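Long-range contact in AxyAgu115A (Amphibacillus xylanus NBRC 15112, PDB 6NPS), which is a glycoside hydrolase family 115 alpha-glucuronidase, probably releasing glucuronic acid substituents from glucuronoxylan-type hemicelluloses: residues D784-S795 with P960-R968. The protein carries 3 engineered substitutions. Residues are numbered along the deposited sequence; the frame is centred on the assembly and turned at random.
Sequences DMTFVDTKGYIS and PNETYYVGR
One face of the Phe787 ring is covered by Tyr965 CB, which lies over the face, 3.6 Å from the ring centroid, a CH-pi contact. At the edge of the same ring come Glu962 CG, water 1 and, near the ring plane, Glu962 OE2, which is 3.5 Å from Phe787 CZ; that carboxylate oxygen is held by His800 ND1 and Glu797 N. The Tyr965 ring lies beside Phe787, the two planes inclined at 42°. One face of the Tyr965 ring carries Arg968 CB, while Met785 SD approaches obliquely, 3.8 Å from Tyr965 CE1, in a Met-aromatic contact. Val788 CB and, in plane, Arg968 NH2 meet the Tyr964 ring at its edge. Replacing Phe787 by an alanine is likely to leave Tyr965 CB without the ring face it packs on and open a gap beside Glu962.

The backbones run antiparallel and are bridged at Phe787 and Tyr965. Met785 N donates to Val966 O (2.9 Å), Val966 N to Thr786 O, and Val788 N to Tyr964 O. Water 1 extends this seam, donating to Val788 O and Tyr964 O and accepting from Thr963 OG1.

A second grip forms at Ser795. With Thr963 OG1 turned between its backbone N and carbonyl carbon (chi1 52°), the hydroxyl accepts from Ser795 N at 2.9 Å and a nearly straight 173°. Thr963 N returns a bond to Ser795 O (2.9 Å), and Ser795 OG donates to Pro960 O (2.9 Å) from above the carbonyl plane. Pro960 O also receives Lys943 NZ.

Strand 786-788 pairs with strand 847-854, and Ile794 with Ile946 of strand 940-948. The contact is thus C-terminal tail packing: the last residues, ending in a type II turn, pack against strands 786-788 and 794-797 of the family's C-terminal domain, a family placed in the galactose-binding-domain-like clan.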
loop_
_atom_site.group_PDB
_atom_site.type_symbol
_atom_site.label_atom_id
_atom_site.label_comp_id
_atom_site.label_asym_id
_atom_site.label_seq_id
_atom_site.Cartn_x
_atom_site.Cartn_y
_atom_site.Cartn_z
ATOM N N ASP A 784 -32.552 -17.661 28.364
ATOM C CA ASP A 784 -32.053 -16.329 28.067
ATOM C C ASP A 784 -30.533 -16.321 28.179
ATOM O O ASP A 784 -29.941 -17.125 28.904
ATOM C CB ASP A 784 -32.671 -15.286 29.008
ATOM C CG ASP A 784 -34.004 -14.735 28.482
ATOM O OD1 ASP A 784 -34.890 -14.382 29.294
ATOM O OD2 ASP A 784 -34.173 -14.667 27.247
ATOM N N MET A 785 -29.907 -15.442 27.395
ATOM C CA MET A 785 -28.462 -15.258 27.308
ATOM C C MET A 785 -27.748 -16.414 26.617
ATOM O O MET A 785 -26.519 -16.476 26.668
ATOM C CB MET A 785 -27.835 -15.013 28.693
ATOM C CG MET A 785 -28.587 -13.972 29.525
ATOM S SD MET A 785 -28.711 -12.372 28.673
ATOM C CE MET A 785 -26.989 -11.926 28.675
ATOM N N THR A 786 -28.463 -17.292 25.914
ATOM C CA THR A 786 -27.797 -18.302 25.099
ATOM C C THR A 786 -27.375 -17.714 23.754
ATOM O O THR A 786 -28.230 -17.288 22.964
ATOM C CB THR A 786 -28.711 -19.488 24.859
ATOM O OG1 THR A 786 -29.127 -20.004 26.120
ATOM C CG2 THR A 786 -27.964 -20.561 24.072
ATOM N N PHE A 787 -26.072 -17.730 23.477
ATOM C CA PHE A 787 -25.579 -17.287 22.182
ATOM C C PHE A 787 -25.761 -18.403 21.159
ATOM O O PHE A 787 -25.542 -19.582 21.458
ATOM C CB PHE A 787 -24.114 -16.851 22.293
ATOM C CG PHE A 787 -23.953 -15.509 22.949
ATOM C CD1 PHE A 787 -23.981 -15.387 24.330
ATOM C CD2 PHE A 787 -23.820 -14.353 22.180
ATOM C CE1 PHE A 787 -23.886 -14.158 24.929
ATOM C CE2 PHE A 787 -23.718 -13.121 22.765
ATOM C CZ PHE A 787 -23.744 -13.017 24.154
ATOM N N VAL A 788 -26.211 -18.051 19.962
ATOM C CA VAL A 788 -26.534 -19.071 18.956
ATOM C C VAL A 788 -25.695 -18.780 17.718
ATOM O O VAL A 788 -25.818 -17.701 17.130
ATOM C CB VAL A 788 -28.031 -19.103 18.603
ATOM C CG1 VAL A 788 -28.291 -20.179 17.518
ATOM C CG2 VAL A 788 -28.892 -19.456 19.818
ATOM N N ASP A 789 -24.836 -19.728 17.332
ATOM C CA ASP A 789 -24.009 -19.576 16.136
ATOM C C ASP A 789 -24.868 -19.699 14.879
ATOM O O ASP A 789 -25.242 -20.801 14.481
ATOM C CB ASP A 789 -22.893 -20.620 16.112
ATOM C CG ASP A 789 -21.995 -20.516 14.846
ATOM O OD1 ASP A 789 -22.313 -19.746 13.901
ATOM O OD2 ASP A 789 -20.941 -21.201 14.804
ATOM N N THR A 790 -25.127 -18.590 14.202
ATOM C CA THR A 790 -25.709 -18.680 12.878
ATOM C C THR A 790 -24.817 -18.131 11.774
ATOM O O THR A 790 -25.045 -18.466 10.611
ATOM C CB THR A 790 -27.053 -17.947 12.837
ATOM O OG1 THR A 790 -26.847 -16.571 13.183
ATOM C CG2 THR A 790 -28.019 -18.574 13.807
ATOM N N LYS A 791 -23.815 -17.310 12.089
ATOM C CA LYS A 791 -22.970 -16.703 11.068
ATOM C C LYS A 791 -21.643 -17.429 10.881
ATOM O O LYS A 791 -20.819 -16.996 10.063
ATOM C CB LYS A 791 -22.688 -15.229 11.413
ATOM C CG LYS A 791 -23.900 -14.318 11.358
ATOM C CD LYS A 791 -23.512 -12.886 11.686
ATOM C CE LYS A 791 -24.551 -11.922 11.147
ATOM N NZ LYS A 791 -24.129 -10.508 11.319
ATOM N N GLY A 792 -21.407 -18.521 11.591
ATOM C CA GLY A 792 -20.106 -19.159 11.542
ATOM C C GLY A 792 -19.159 -18.749 12.653
ATOM O O GLY A 792 -18.013 -19.208 12.672
ATOM N N TYR A 793 -19.594 -17.900 13.573
ATOM C CA TYR A 793 -18.753 -17.525 14.708
ATOM C C TYR A 793 -19.678 -16.922 15.743
ATOM O O TYR A 793 -20.811 -16.567 15.429
ATOM C CB TYR A 793 -17.636 -16.547 14.323
ATOM C CG TYR A 793 -18.158 -15.217 13.855
ATOM C CD1 TYR A 793 -18.535 -15.028 12.518
ATOM C CD2 TYR A 793 -18.329 -14.159 14.743
ATOM C CE1 TYR A 793 -19.032 -13.803 12.090
ATOM C CE2 TYR A 793 -18.830 -12.936 14.317
ATOM C CZ TYR A 793 -19.188 -12.772 12.999
ATOM O OH TYR A 793 -19.669 -11.556 12.582
ATOM N N ILE A 794 -19.188 -16.811 16.977
ATOM C CA ILE A 794 -19.937 -16.195 18.066
ATOM C C ILE A 794 -19.052 -15.130 18.688
ATOM O O ILE A 794 -17.850 -15.347 18.857
ATOM C CB ILE A 794 -20.338 -17.228 19.137
ATOM C CG1 ILE A 794 -21.290 -18.291 18.566
ATOM C CG2 ILE A 794 -20.955 -16.521 20.380
ATOM C CD1 ILE A 794 -21.514 -19.427 19.557
ATOM N N SER A 795 -19.644 -13.980 19.017
ATOM C CA SER A 795 -18.929 -12.870 19.621
ATOM C C SER A 795 -19.795 -12.383 20.774
ATOM O O SER A 795 -20.974 -12.055 20.572
ATOM C CB SER A 795 -18.654 -11.761 18.608
ATOM O OG SER A 795 -18.191 -10.583 19.255
ATOM N N PRO A 960 -15.182 -8.541 16.067
ATOM C CA PRO A 960 -16.519 -8.612 15.469
ATOM C C PRO A 960 -17.550 -8.119 16.452
ATOM O O PRO A 960 -17.422 -8.341 17.650
ATOM C CB PRO A 960 -16.719 -10.108 15.188
ATOM C CG PRO A 960 -15.420 -10.764 15.504
ATOM C CD PRO A 960 -14.639 -9.873 16.371
ATOM N N ASN A 961 -18.586 -7.467 15.947
ATOM C CA ASN A 961 -19.577 -6.991 16.898
ATOM C C ASN A 961 -20.354 -8.182 17.473
ATOM O O ASN A 961 -20.326 -9.284 16.937
ATOM C CB ASN A 961 -20.489 -5.965 16.247
ATOM C CG ASN A 961 -21.128 -6.481 15.003
ATOM O OD1 ASN A 961 -20.470 -6.629 13.975
ATOM N ND2 ASN A 961 -22.428 -6.769 15.077
ATOM N N GLU A 962 -20.997 -7.968 18.620
ATOM C CA GLU A 962 -21.647 -9.060 19.341
ATOM C C GLU A 962 -22.694 -9.750 18.461
ATOM O O GLU A 962 -23.456 -9.097 17.750
ATOM C CB GLU A 962 -22.290 -8.519 20.609
ATOM C CG GLU A 962 -22.954 -9.576 21.523
ATOM C CD GLU A 962 -23.355 -9.006 22.889
ATOM O OE1 GLU A 962 -24.052 -7.971 22.919
ATOM O OE2 GLU A 962 -22.947 -9.565 23.938
ATOM N N THR A 963 -22.748 -11.077 18.529
ATOM C CA THR A 963 -23.709 -11.828 17.732
ATOM C C THR A 963 -24.960 -12.114 18.554
ATOM O O THR A 963 -25.083 -11.716 19.711
ATOM C CB THR A 963 -23.073 -13.115 17.209
ATOM O OG1 THR A 963 -22.479 -13.834 18.308
ATOM C CG2 THR A 963 -21.984 -12.795 16.153
ATOM N N TYR A 964 -25.901 -12.830 17.960
ATOM C CA TYR A 964 -27.227 -12.942 18.546
ATOM C C TYR A 964 -27.230 -13.815 19.806
ATOM O O TYR A 964 -26.596 -14.878 19.848
ATOM C CB TYR A 964 -28.191 -13.532 17.511
ATOM C CG TYR A 964 -29.554 -13.863 18.079
ATOM C CD1 TYR A 964 -30.530 -12.878 18.204
ATOM C CD2 TYR A 964 -29.889 -15.161 18.453
ATOM C CE1 TYR A 964 -31.807 -13.176 18.729
ATOM C CE2 TYR A 964 -31.141 -15.454 18.978
ATOM C CZ TYR A 964 -32.096 -14.459 19.095
ATOM O OH TYR A 964 -33.351 -14.758 19.606
ATOM N N TYR A 965 -28.000 -13.390 20.823
ATOM C CA TYR A 965 -28.307 -14.245 21.970
ATOM C C TYR A 965 -29.783 -14.129 22.293
ATOM O O TYR A 965 -30.386 -13.078 22.087
ATOM C CB TYR A 965 -27.465 -13.891 23.267
ATOM C CG TYR A 965 -27.613 -12.460 23.758
ATOM C CD1 TYR A 965 -28.506 -12.135 24.773
ATOM C CD2 TYR A 965 -26.834 -11.431 23.215
ATOM C CE1 TYR A 965 -28.661 -10.817 25.224
ATOM C CE2 TYR A 965 -26.958 -10.101 23.663
ATOM C CZ TYR A 965 -27.885 -9.803 24.678
ATOM O OH TYR A 965 -28.043 -8.495 25.131
ATOM N N VAL A 966 -30.338 -15.206 22.853
ATOM C CA VAL A 966 -31.761 -15.277 23.163
ATOM C C VAL A 966 -32.101 -14.247 24.228
ATOM O O VAL A 966 -31.393 -14.115 25.232
ATOM C CB VAL A 966 -32.115 -16.702 23.606
ATOM C CG1 VAL A 966 -33.612 -16.815 24.073
ATOM C CG2 VAL A 966 -31.820 -17.654 22.457
ATOM N N GLY A 967 -33.179 -13.495 24.004
ATOM C CA GLY A 967 -33.530 -12.403 24.881
ATOM C C GLY A 967 -32.878 -11.088 24.530
ATOM O O GLY A 967 -33.135 -10.091 25.208
ATOM N N ARG A 968 -32.076 -11.056 23.495
ATOM C CA ARG A 968 -31.450 -9.819 23.142
ATOM C C ARG A 968 -32.517 -8.816 22.816
ATOM O O ARG A 968 -32.426 -7.710 23.258
ATOM C CB ARG A 968 -30.497 -9.978 21.960
ATOM C CG ARG A 968 -30.161 -8.679 21.275
ATOM C CD ARG A 968 -28.945 -8.817 20.404
ATOM N NE ARG A 968 -29.269 -9.188 19.054
ATOM C CZ ARG A 968 -28.361 -9.263 18.115
ATOM N NH1 ARG A 968 -27.137 -9.001 18.424
ATOM N NH2 ARG A 968 -28.671 -9.600 16.898
HETATM O O HOH W 1 -24.313 -15.721 18.745
HETATM O O HOH W 2 -25.303 -14.512 15.299
HETATM O O HOH W 3 -20.839 -9.790 14.224
#